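Local coordinates for CysE, serine acetyltransferase (Brucella abortus, PDB 4HZD), which probably transfers the acetyl group of acetyl-coenzyme A to the hydroxyl of L-serine, a step of cysteine biosynthesis, and binds coenzyme A, at residues A70-Q75 / K136-Y141; F118-T123 / S144-I149. All blocks are in the same frame, centred on the assembly; numbering follows the deposited sequence.

Contact 1: residues A70-Q75 / K136-Y141; sequences ADILRQ and KDFAYY. With MG (magnesium ion), chain E.
The outer end of the Phe138 ring meets Leu73 and Ile72 in an apolar helix-helix contact within the alpha-helical part of this serine acetyltransferase, joining helix 70-83 to the start of helix 136-149. The ring reaches toward helix 70-83, and its far end does the touching. Leu73 CD2 lies near the ring plane at the edge, 3.6 Å from Phe138 CE1. With Leu73 CG anti to the carbonyl carbon (chi1 -58°) and CD1 extended, the remaining methyl CD2 is the one turned to the ring. Ile72 comes in obliquely, its CG2 methyl 3.9 Å from Phe138 CZ, while its longer branch leads elsewhere. A long, flat residue suits this place because the backbones stay well apart, with 9.5 Å between Leu73 CA and Phe138 CA; branched aliphatic residues offer methyls to fit around its end. Leu73 also packs on Ala60 and Leu63 of helix 51-63, and Ile72 on Val36 of the second subunit and Ala39 of the third, so the contact is enclosed by the assembly. Asp71, beside Ile72, serves a different purpose. Its carboxylate is shared: OD2 binds a magnesium ion at 2.4 Å, and OD1 accepts a nearly straight bond from Arg74 NH2 at 2.7 Å, which meets OD1 on its anti side, 28° out of the carboxylate plane.

Contact 2: residues F118-T123 / S144-I149; sequences FHAIQT and SRSSSI
Ser146 lays its CB against the CG2 methyl of Thr123 between helices 116-132 and 136-149, the two atoms 4.1 Å apart. One turn earlier on the first helix, Ala120 CB approaches the hydroxyl end of the same serine, 4.0 Å from Ser146 OG. Small residues are what this place needs: Ala120 CA and Ser146 CA are only 6.4 Å apart, a spacing at which bulky side chains between the backbones would be hard to fit.

The serine hydroxyl is turned anti to the backbone N (chi1 173°), which points it toward Ala120, with Ser146 OG 2.6 Å from a water. That water donates a hydrogen bond of 2.8 Å to Ala120 O, so a water bridge joins the two segments, between which there is no direct hydrogen bond. Ser146 OG is also hydrogen-bonded to Thr152 OG1, which gives this buried hydroxyl a second partner.

Thr123 divides its two branches between different tasks. While CG2 faces the serine, OG1 returns to its own helix and donates to His119 O at 2.9 Å. The donor sits above the carbonyl plane, 40° out of it, and His119 O also takes the regular helical bond from Thr123 N. The buried threonine hydroxyl is thereby satisfied within its own helix, and its methyl is kept facing the neighbouring helix.

Around this pair, Ile59 and Leu63 of helix 51-63 pack on Thr123, Phe150 lies against both Ala120 and Thr123, and strand 152-154, an end strand of the left-handed beta-helix, meets Ala120 through Thr152.

Overall arrangement
Helix 136-149 is common to both contacts: contact 1 uses its first residues and contact 2 its last, with the contact centres about 12 Å apart and their segments alternating along the chain. Contact 1 lies farther out, its centre about 17 Å from the centre of the chain against about 8 Å for contact 2, which is next to the point where the chain enters the beta-helix. Both border the second subunit. Neither supplies a residue to the coenzyme A pocket, which His168, Leu187, Gly213 and others form farther along the beta-helical part. The magnesium at Asp71 is likewise distinct from the site formed by Ala232, Ser234 and Gly248.

Contact 1: residues A70-Q75 / K136-Y141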
ATOM      1  N   ALA A  70       6.830  -4.399  -7.477  1.00 18.48           N
ATOM      2  CA  ALA A  70       8.223  -4.046  -7.665  1.00 19.10           C
ATOM      3  C   ALA A  70       9.094  -5.268  -7.682  1.00 18.99           C
ATOM      4  O   ALA A  70       9.962  -5.343  -8.514  1.00 20.62           O
ATOM      5  CB  ALA A  70       8.698  -3.089  -6.576  1.00 17.42           C
ATOM      6  N   ASP A  71       8.860  -6.246  -6.794  1.00 19.68           N
ATOM      7  CA  ASP A  71       9.692  -7.445  -6.762  1.00 20.16           C
ATOM      8  C   ASP A  71       9.727  -8.238  -8.048  1.00 20.41           C
ATOM      9  O   ASP A  71      10.795  -8.687  -8.493  1.00 20.29           O
ATOM     10  CB  ASP A  71       9.236  -8.378  -5.605  1.00 22.18           C
ATOM     11  CG  ASP A  71       9.310  -7.674  -4.291  1.00 22.88           C
ATOM     12  OD1 ASP A  71      10.385  -7.754  -3.627  1.00 27.03           O
ATOM     13  OD2 ASP A  71       8.325  -6.970  -3.977  1.00 22.41           O
ATOM     14  N   ILE A  72       8.560  -8.480  -8.623  1.00 19.81           N
ATOM     15  CA  ILE A  72       8.476  -9.178  -9.893  1.00 20.49           C
ATOM     16  C   ILE A  72       9.211  -8.402 -10.964  1.00 19.96           C
ATOM     17  O   ILE A  72       9.984  -8.986 -11.758  1.00 19.91           O
ATOM     18  CB  ILE A  72       7.002  -9.421 -10.318  1.00 22.29           C
ATOM     19  CG1 ILE A  72       6.383 -10.485  -9.365  1.00 27.65           C
ATOM     20  CG2 ILE A  72       6.939  -9.855 -11.784  1.00 21.47           C
ATOM     21  CD1 ILE A  72       4.858 -10.411  -9.242  1.00 26.61           C
ATOM     22  N   LEU A  73       9.025  -7.083 -10.960  1.00 20.33           N
ATOM     23  CA  LEU A  73       9.749  -6.225 -11.925  1.00 20.76           C
ATOM     24  C   LEU A  73      11.268  -6.306 -11.704  1.00 19.88           C
ATOM     25  O   LEU A  73      12.017  -6.428 -12.660  1.00 20.06           O
ATOM     26  CB  LEU A  73       9.260  -4.776 -11.869  1.00 19.47           C
ATOM     27  CG  LEU A  73       7.778  -4.529 -12.140  1.00 20.51           C
ATOM     28  CD1 LEU A  73       7.440  -3.036 -12.089  1.00 18.46           C
ATOM     29  CD2 LEU A  73       7.492  -5.080 -13.520  1.00 19.96           C
ATOM     30  N   ARG A  74      11.716  -6.220 -10.453  1.00 22.24           N
ATOM     31  CA  ARG A  74      13.152  -6.279 -10.145  1.00 24.22           C
ATOM     32  C   ARG A  74      13.791  -7.632 -10.515  1.00 24.74           C
ATOM     33  O   ARG A  74      14.914  -7.662 -11.055  1.00 25.64           O
ATOM     34  CB  ARG A  74      13.393  -5.944  -8.676  1.00 26.85           C
ATOM     35  CG  ARG A  74      14.847  -5.931  -8.217  1.00 28.74           C
ATOM     36  CD  ARG A  74      14.972  -5.792  -6.690  1.00 27.47           C
ATOM     37  NE  ARG A  74      14.371  -6.942  -6.006  1.00 31.57           N
ATOM     38  CZ  ARG A  74      13.208  -6.950  -5.348  1.00 32.64           C
ATOM     39  NH1 ARG A  74      12.483  -5.837  -5.210  1.00 29.90           N
ATOM     40  NH2 ARG A  74      12.781  -8.088  -4.790  1.00 32.38           N
ATOM     41  N   GLN A  75      13.093  -8.730 -10.216  1.00 23.90           N
ATOM     42  CA  GLN A  75      13.523 -10.076 -10.588  1.00 23.39           C
ATOM     43  C   GLN A  75      13.604 -10.256 -12.120  1.00 24.85           C
ATOM     44  O   GLN A  75      14.500 -10.947 -12.625  1.00 21.49           O
ATOM     45  CB  GLN A  75      12.577 -11.143  -9.985  1.00 26.57           C
ATOM     46  CG  GLN A  75      12.534 -11.204  -8.452  1.00 25.09           C
ATOM     47  CD  GLN A  75      11.353 -12.020  -7.916  1.00 27.67           C
ATOM     48  OE1 GLN A  75      10.432 -12.388  -8.654  1.00 27.64           O
ATOM     49  NE2 GLN A  75      11.395 -12.338  -6.617  1.00 27.59           N
ATOM     50  N   LYS A 136       5.216 -10.817 -24.648  1.00 26.90           N
ATOM     51  CA  LYS A 136       4.630  -9.592 -25.172  1.00 27.20           C
ATOM     52  C   LYS A 136       3.731  -8.910 -24.174  1.00 26.12           C
ATOM     53  O   LYS A 136       3.693  -7.681 -24.121  1.00 22.27           O
ATOM     54  CB  LYS A 136       3.908  -9.855 -26.516  1.00 32.03           C
ATOM     55  CG  LYS A 136       4.942 -10.140 -27.600  1.00 35.71           C
ATOM     56  CD  LYS A 136       4.381 -10.367 -28.990  1.00 40.98           C
ATOM     57  CE  LYS A 136       5.564 -10.547 -29.931  1.00 41.36           C
ATOM     58  NZ  LYS A 136       5.154 -10.390 -31.348  1.00 46.87           N
ATOM     59  N   ASP A 137       3.031  -9.692 -23.354  1.00 25.46           N
ATOM     60  CA  ASP A 137       2.250  -9.082 -22.296  1.00 25.60           C
ATOM     61  C   ASP A 137       3.102  -8.384 -21.287  1.00 23.57           C
ATOM     62  O   ASP A 137       2.799  -7.252 -20.949  1.00 24.32           O
ATOM     63  CB  ASP A 137       1.258 -10.037 -21.660  1.00 27.07           C
ATOM     64  CG  ASP A 137       0.084 -10.198 -22.522  1.00 27.89           C
ATOM     65  OD1 ASP A 137      -0.844  -9.371 -22.402  1.00 30.73           O
ATOM     66  OD2 ASP A 137       0.119 -11.063 -23.413  1.00 29.93           O
ATOM     67  N   PHE A 138       4.188  -9.031 -20.843  1.00 23.37           N
ATOM     68  CA  PHE A 138       5.063  -8.346 -19.909  1.00 21.49           C
ATOM     69  C   PHE A 138       5.532  -7.036 -20.558  1.00 20.73           C
ATOM     70  O   PHE A 138       5.537  -5.978 -19.929  1.00 19.47           O
ATOM     71  CB  PHE A 138       6.248  -9.218 -19.495  1.00 23.17           C
ATOM     72  CG  PHE A 138       6.700  -8.974 -18.060  1.00 26.00           C
ATOM     73  CD1 PHE A 138       6.923  -7.669 -17.584  1.00 23.59           C
ATOM     74  CD2 PHE A 138       6.915 -10.041 -17.195  1.00 27.20           C
ATOM     75  CE1 PHE A 138       7.328  -7.438 -16.281  1.00 24.89           C
ATOM     76  CE2 PHE A 138       7.298  -9.820 -15.886  1.00 24.43           C
ATOM     77  CZ  PHE A 138       7.535  -8.517 -15.433  1.00 25.98           C
ATOM     78  N   ALA A 139       5.936  -7.116 -21.819  1.00 20.25           N
ATOM     79  CA  ALA A 139       6.458  -5.929 -22.504  1.00 21.91           C
ATOM     80  C   ALA A 139       5.401  -4.804 -22.579  1.00 20.43           C
ATOM     81  O   ALA A 139       5.693  -3.642 -22.274  1.00 21.50           O
ATOM     82  CB  ALA A 139       6.987  -6.306 -23.888  1.00 20.56           C
ATOM     83  N   TYR A 140       4.165  -5.147 -22.936  1.00 20.66           N
ATOM     84  CA  TYR A 140       3.112  -4.132 -23.049  1.00 21.60           C
ATOM     85  C   TYR A 140       2.779  -3.566 -21.674  1.00 21.09           C
ATOM     86  O   TYR A 140       2.474  -2.369 -21.527  1.00 21.44           O
ATOM     87  CB  TYR A 140       1.830  -4.692 -23.680  1.00 23.99           C
ATOM     88  CG  TYR A 140       1.916  -5.094 -25.142  1.00 26.61           C
ATOM     89  CD1 TYR A 140       2.728  -4.396 -26.062  1.00 26.79           C
ATOM     90  CD2 TYR A 140       1.160  -6.174 -25.616  1.00 26.87           C
ATOM     91  CE1 TYR A 140       2.783  -4.800 -27.406  1.00 29.07           C
ATOM     92  CE2 TYR A 140       1.209  -6.564 -26.941  1.00 26.01           C
ATOM     93  CZ  TYR A 140       2.012  -5.886 -27.833  1.00 28.14           C
ATOM     94  OH  TYR A 140       2.022  -6.325 -29.148  1.00 26.60           O
ATOM     95  N   TYR A 141       2.846  -4.424 -20.656  1.00 19.19           N
ATOM     96  CA  TYR A 141       2.605  -3.970 -19.308  1.00 19.76           C
ATOM     97  C   TYR A 141       3.628  -2.908 -18.910  1.00 18.86           C
ATOM     98  O   TYR A 141       3.285  -1.897 -18.296  1.00 19.78           O
ATOM     99  CB  TYR A 141       2.567  -5.137 -18.270  1.00 19.43           C
ATOM    100  CG  TYR A 141       2.289  -4.597 -16.913  1.00 21.20           C
ATOM    101  CD1 TYR A 141       0.981  -4.301 -16.517  1.00 19.81           C
ATOM    102  CD2 TYR A 141       3.333  -4.267 -16.037  1.00 21.26           C
ATOM    103  CE1 TYR A 141       0.718  -3.753 -15.278  1.00 22.51           C
ATOM    104  CE2 TYR A 141       3.068  -3.710 -14.785  1.00 21.98           C
ATOM    105  CZ  TYR A 141       1.763  -3.446 -14.423  1.00 22.69           C
ATOM    106  OH  TYR A 141       1.456  -2.901 -13.205  1.00 25.61           O
TER
HETATM  107 MG    MG E 303       8.223  -5.051  -2.571  1.00 48.76          MG
HETATM  108  O   HOH W   1      10.388  -4.226  -3.745  1.00 27.55           O
HETATM  109  O   HOH W   2       8.751  -3.829  -0.965  1.00 20.52           O

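Contact 2: residues F118-T123 / S144-I149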
ATOM      1  N   PHE A 118      15.752   8.991 -17.786  1.00 21.95           N
ATOM      2  CA  PHE A 118      16.710   7.899 -17.615  1.00 19.94           C
ATOM      3  C   PHE A 118      15.973   6.606 -17.172  1.00 20.25           C
ATOM      4  O   PHE A 118      16.246   5.520 -17.690  1.00 18.98           O
ATOM      5  CB  PHE A 118      17.801   8.285 -16.592  1.00 19.63           C
ATOM      6  CG  PHE A 118      18.695   7.149 -16.223  1.00 20.84           C
ATOM      7  CD1 PHE A 118      19.746   6.788 -17.058  1.00 21.22           C
ATOM      8  CD2 PHE A 118      18.505   6.438 -15.021  1.00 21.43           C
ATOM      9  CE1 PHE A 118      20.584   5.733 -16.725  1.00 21.54           C
ATOM     10  CE2 PHE A 118      19.341   5.382 -14.679  1.00 22.81           C
ATOM     11  CZ  PHE A 118      20.377   5.013 -15.539  1.00 21.12           C
ATOM     12  N   HIS A 119      15.017   6.721 -16.246  1.00 19.48           N
ATOM     13  CA  HIS A 119      14.247   5.550 -15.808  1.00 19.44           C
ATOM     14  C   HIS A 119      13.454   4.977 -16.972  1.00 20.09           C
ATOM     15  O   HIS A 119      13.395   3.747 -17.158  1.00 21.31           O
ATOM     16  CB  HIS A 119      13.293   5.901 -14.665  1.00 19.30           C
ATOM     17  CG  HIS A 119      13.987   6.460 -13.445  1.00 19.75           C
ATOM     18  ND1 HIS A 119      13.454   7.428 -12.699  1.00 20.60           N
ATOM     19  CD2 HIS A 119      15.237   6.196 -12.918  1.00 18.88           C
ATOM     20  CE1 HIS A 119      14.310   7.747 -11.705  1.00 19.99           C
ATOM     21  NE2 HIS A 119      15.395   6.981 -11.844  1.00 19.94           N
ATOM     22  N   ALA A 120      12.861   5.846 -17.800  1.00 21.12           N
ATOM     23  CA  ALA A 120      12.142   5.338 -18.983  1.00 19.18           C
ATOM     24  C   ALA A 120      13.039   4.598 -19.960  1.00 20.20           C
ATOM     25  O   ALA A 120      12.614   3.644 -20.601  1.00 22.03           O
ATOM     26  CB  ALA A 120      11.399   6.438 -19.699  1.00 20.04           C
ATOM     27  N   ILE A 121      14.249   5.083 -20.166  1.00 21.23           N
ATOM     28  CA  ILE A 121      15.093   4.447 -21.170  1.00 21.77           C
ATOM     29  C   ILE A 121      15.363   2.984 -20.800  1.00 20.83           C
ATOM     30  O   ILE A 121      15.234   2.072 -21.644  1.00 20.75           O
ATOM     31  CB  ILE A 121      16.423   5.192 -21.354  1.00 22.41           C
ATOM     32  CG1 ILE A 121      16.221   6.495 -22.125  1.00 24.67           C
ATOM     33  CG2 ILE A 121      17.411   4.362 -22.163  1.00 21.10           C
ATOM     34  CD1 ILE A 121      17.381   7.455 -21.883  1.00 22.40           C
ATOM     35  N   GLN A 122      15.741   2.765 -19.546  1.00 22.47           N
ATOM     36  CA  GLN A 122      16.068   1.403 -19.080  1.00 20.79           C
ATOM     37  C   GLN A 122      14.817   0.532 -19.016  1.00 19.69           C
ATOM     38  O   GLN A 122      14.861  -0.671 -19.306  1.00 20.09           O
ATOM     39  CB  GLN A 122      16.822   1.431 -17.741  1.00 21.25           C
ATOM     40  CG  GLN A 122      17.883   2.514 -17.624  1.00 21.76           C
ATOM     41  CD  GLN A 122      18.815   2.593 -18.848  1.00 22.17           C
ATOM     42  OE1 GLN A 122      19.053   1.588 -19.544  1.00 22.73           O
ATOM     43  NE2 GLN A 122      19.363   3.767 -19.090  1.00 18.22           N
ATOM     44  N   THR A 123      13.686   1.144 -18.691  1.00 18.25           N
ATOM     45  CA  THR A 123      12.407   0.423 -18.718  1.00 19.06           C
ATOM     46  C   THR A 123      12.128  -0.035 -20.134  1.00 19.39           C
ATOM     47  O   THR A 123      11.790  -1.194 -20.332  1.00 20.55           O
ATOM     48  CB  THR A 123      11.207   1.252 -18.176  1.00 18.53           C
ATOM     49  OG1 THR A 123      11.474   1.660 -16.846  1.00 21.39           O
ATOM     50  CG2 THR A 123       9.939   0.398 -18.171  1.00 17.66           C
ATOM     51  N   SER A 144       2.966   0.291 -20.785  1.00 20.53           N
ATOM     52  CA  SER A 144       1.770   0.902 -20.201  1.00 21.01           C
ATOM     53  C   SER A 144       2.093   1.599 -18.916  1.00 21.29           C
ATOM     54  O   SER A 144       1.667   2.763 -18.680  1.00 22.03           O
ATOM     55  CB  SER A 144       0.677  -0.169 -19.957  1.00 20.61           C
ATOM     56  OG  SER A 144      -0.425   0.419 -19.287  1.00 20.04           O
ATOM     57  N   ARG A 145       2.847   0.915 -18.058  1.00 23.13           N
ATOM     58  CA  ARG A 145       3.225   1.521 -16.794  1.00 23.92           C
ATOM     59  C   ARG A 145       4.188   2.713 -16.990  1.00 23.42           C
ATOM     60  O   ARG A 145       4.072   3.754 -16.322  1.00 19.26           O
ATOM     61  CB  ARG A 145       3.815   0.446 -15.869  1.00 28.29           C
ATOM     62  CG  ARG A 145       3.968   0.941 -14.462  1.00 32.62           C
ATOM     63  CD  ARG A 145       2.675   0.843 -13.644  1.00 33.44           C
ATOM     64  NE  ARG A 145       3.082   1.263 -12.323  1.00 31.57           N
ATOM     65  CZ  ARG A 145       2.502   2.189 -11.583  1.00 34.20           C
ATOM     66  NH1 ARG A 145       1.393   2.804 -11.970  1.00 34.07           N
ATOM     67  NH2 ARG A 145       3.037   2.464 -10.417  1.00 36.67           N
ATOM     68  N   SER A 146       5.111   2.590 -17.946  1.00 21.59           N
ATOM     69  CA  SER A 146       6.027   3.707 -18.245  1.00 20.22           C
ATOM     70  C   SER A 146       5.253   4.892 -18.807  1.00 20.42           C
ATOM     71  O   SER A 146       5.476   6.045 -18.381  1.00 18.22           O
ATOM     72  CB  SER A 146       7.181   3.284 -19.173  1.00 19.60           C
ATOM     73  OG  SER A 146       7.961   4.407 -19.574  1.00 20.18           O
ATOM     74  N   SER A 147       4.296   4.623 -19.704  1.00 19.31           N
ATOM     75  CA  SER A 147       3.476   5.729 -20.220  1.00 19.38           C
ATOM     76  C   SER A 147       2.794   6.475 -19.077  1.00 19.09           C
ATOM     77  O   SER A 147       2.717   7.707 -19.086  1.00 17.26           O
ATOM     78  CB  SER A 147       2.421   5.235 -21.222  1.00 18.98           C
ATOM     79  OG  SER A 147       1.820   6.357 -21.840  1.00 20.48           O
ATOM     80  N   SER A 148       2.300   5.731 -18.079  1.00 19.26           N
ATOM     81  CA  SER A 148       1.491   6.348 -16.998  1.00 21.25           C
ATOM     82  C   SER A 148       2.342   7.052 -15.946  1.00 20.13           C
ATOM     83  O   SER A 148       1.959   8.110 -15.438  1.00 23.58           O
ATOM     84  CB  SER A 148       0.556   5.312 -16.340  1.00 19.14           C
ATOM     85  OG  SER A 148       0.108   5.798 -15.091  1.00 21.26           O
ATOM     86  N   ILE A 149       3.505   6.487 -15.623  1.00 20.78           N
ATOM     87  CA  ILE A 149       4.311   7.016 -14.511  1.00 21.16           C
ATOM     88  C   ILE A 149       5.447   7.911 -14.973  1.00 21.23           C
ATOM     89  O   ILE A 149       5.769   8.888 -14.276  1.00 19.97           O
ATOM     90  CB  ILE A 149       4.879   5.876 -13.613  1.00 24.14           C
ATOM     91  CG1 ILE A 149       3.745   5.041 -13.024  1.00 27.75           C
ATOM     92  CG2 ILE A 149       5.757   6.421 -12.478  1.00 26.18           C
ATOM     93  CD1 ILE A 149       2.579   5.849 -12.440  1.00 32.17           C
TER
HETATM   94  O   HOH W   3       9.852   3.443 -21.132  1.00 21.92           O